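Tetratricopeptide repeat protein (Parabacteroides merdae ATCC 43184, PDB 4R7S) is of unknown function but folds as a helical tetratricopeptide repeat array, a scaffold that in relatives commonly binds other proteins or peptides. Local coordinates at residues A[185-189]-A[190-194]. Numbering follows the deposited sequence.
Sequences DLYFM and MGKNA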
loop_
_atom_site.group_PDB
_atom_site.type_symbol
_atom_site.label_atom_id
_atom_site.label_comp_id
_atom_site.label_asym_id
_atom_site.label_seq_id
_atom_site.Cartn_x
_atom_site.Cartn_y
_atom_site.Cartn_z
ATOM N N ASP A 185 4.935 -1.197 16.985
ATOM C CA ASP A 185 5.969 -1.820 16.159
ATOM C C ASP A 185 7.320 -1.202 16.465
ATOM O O ASP A 185 8.327 -1.920 16.495
ATOM C CB ASP A 185 5.642 -1.718 14.655
ATOM C CG ASP A 185 6.530 -2.611 13.801
ATOM O OD1 ASP A 185 6.465 -3.848 13.973
ATOM O OD2 ASP A 185 7.331 -2.067 13.000
ATOM N N LEU A 186 7.340 0.116 16.705
ATOM C CA LEU A 186 8.560 0.830 17.075
ATOM C C LEU A 186 9.054 0.335 18.429
ATOM O O LEU A 186 10.248 0.068 18.578
ATOM C CB LEU A 186 8.329 2.355 17.132
ATOM C CG LEU A 186 9.383 3.151 17.906
ATOM C CD1 LEU A 186 10.682 3.242 17.139
ATOM C CD2 LEU A 186 8.889 4.505 18.186
ATOM N N TYR A 187 8.134 0.199 19.407
ATOM C CA TYR A 187 8.496 -0.269 20.739
ATOM C C TYR A 187 9.050 -1.701 20.692
ATOM O O TYR A 187 10.051 -1.984 21.353
ATOM C CB TYR A 187 7.320 -0.153 21.697
ATOM C CG TYR A 187 7.005 1.273 22.106
ATOM C CD1 TYR A 187 8.025 2.201 22.324
ATOM C CD2 TYR A 187 5.696 1.668 22.377
ATOM C CE1 TYR A 187 7.743 3.504 22.750
ATOM C CE2 TYR A 187 5.403 2.965 22.812
ATOM C CZ TYR A 187 6.429 3.884 22.984
ATOM O OH TYR A 187 6.143 5.157 23.415
ATOM N N PHE A 188 8.473 -2.559 19.845
ATOM C CA PHE A 188 8.970 -3.923 19.706
ATOM C C PHE A 188 10.375 -3.893 19.128
ATOM O O PHE A 188 11.259 -4.542 19.684
ATOM C CB PHE A 188 8.040 -4.774 18.853
ATOM C CG PHE A 188 8.586 -6.140 18.506
ATOM C CD1 PHE A 188 8.539 -7.178 19.423
ATOM C CD2 PHE A 188 9.079 -6.408 17.231
ATOM C CE1 PHE A 188 8.997 -8.455 19.086
ATOM C CE2 PHE A 188 9.561 -7.673 16.903
ATOM C CZ PHE A 188 9.514 -8.692 17.831
HETATM N N MSE A 189 10.602 -3.104 18.052
HETATM C CA MSE A 189 11.935 -3.001 17.456
HETATM C C MSE A 189 12.956 -2.396 18.421
HETATM O O MSE A 189 14.154 -2.519 18.192
HETATM C CB MSE A 189 11.905 -2.186 16.176
HETATM C CG MSE A 189 11.256 -2.916 15.038
HETATM SE SE MSE A 189 11.393 -1.893 13.387
HETATM C CE MSE A 189 13.429 -1.971 13.110
HETATM N N MSE A 190 12.485 -1.736 19.471
HETATM C CA MSE A 190 13.323 -1.098 20.482
HETATM C C MSE A 190 13.662 -2.043 21.637
HETATM O O MSE A 190 14.466 -1.666 22.494
HETATM C CB MSE A 190 12.600 0.144 21.065
HETATM C CG MSE A 190 12.673 1.354 20.189
HETATM SE SE MSE A 190 11.728 2.835 21.015
HETATM C CE MSE A 190 13.176 3.435 22.249
ATOM N N GLY A 191 12.991 -3.206 21.692
ATOM C CA GLY A 191 13.117 -4.208 22.752
ATOM C C GLY A 191 12.195 -3.922 23.921
ATOM O O GLY A 191 12.275 -4.586 24.956
ATOM N N LYS A 192 11.320 -2.921 23.776
ATOM C CA LYS A 192 10.374 -2.474 24.788
ATOM C C LYS A 192 9.038 -3.210 24.622
ATOM O O LYS A 192 7.995 -2.612 24.307
ATOM C CB LYS A 192 10.199 -0.954 24.704
ATOM C CG LYS A 192 11.451 -0.151 25.071
ATOM C CD LYS A 192 11.051 1.318 25.382
ATOM C CE LYS A 192 12.205 2.215 25.791
ATOM N NZ LYS A 192 12.758 1.887 27.142
ATOM N N ASN A 193 9.076 -4.525 24.857
ATOM C CA ASN A 193 7.933 -5.408 24.670
ATOM C C ASN A 193 6.757 -5.102 25.602
ATOM O O ASN A 193 5.635 -5.081 25.127
ATOM C CB ASN A 193 8.364 -6.857 24.810
ATOM C CG ASN A 193 9.297 -7.358 23.717
ATOM O OD1 ASN A 193 9.552 -6.717 22.682
ATOM N ND2 ASN A 193 9.803 -8.560 23.910
ATOM N N ALA A 194 6.981 -4.860 26.892
ATOM C CA ALA A 194 5.846 -4.577 27.766
ATOM C C ALA A 194 5.155 -3.275 27.340
ATOM O O ALA A 194 3.920 -3.250 27.279
ATOM C CB ALA A 194 6.279 -4.516 29.228
#
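The selenium of Met190, present as selenomethionine, sits at the edge of the Tyr187 ring and near its plane, a Met-aromatic contact with SE 5.2 Å from the ring centroid. Met190 CG stands anti to its own carbonyl carbon (chi1 -79°), which runs the chain alongside Tyr187, both pointing the same way; the same SE lies 3.9 Å from Leu186 CG, so the selenium touches both the Leu186 branch and the edge of the Tyr187 ring. The backbone here closes the helix with a Schellman motif. Gly191 takes positive phi (87°), Lys192 N reaches back to Tyr187 O at 2.9 Å, and Gly191 N bonds Phe188 O at 3.0 Å from above the carbonyl plane. Met190 N adds only weak bonds to the carbonyls of Leu186 and Tyr187. Away from the selenium, Asn193 OD1 makes a van der Waals contact with Phe188 CD1 at 3.4 Å; the side chains cross at a slant, their amide and ring planes 15° apart. Gly191 ends one helix and Lys192, at the N-cap position, starts the next, giving a short alpha-alpha hairpin turn between helices 178-189 and 193-206. Leu186 and Met190 pack on Tyr159 of helix 159-172, Tyr187 OH hydrogen-bonds Glu163 there, and Phe188 rests on Leu216 and Ile220 of helix 211-223.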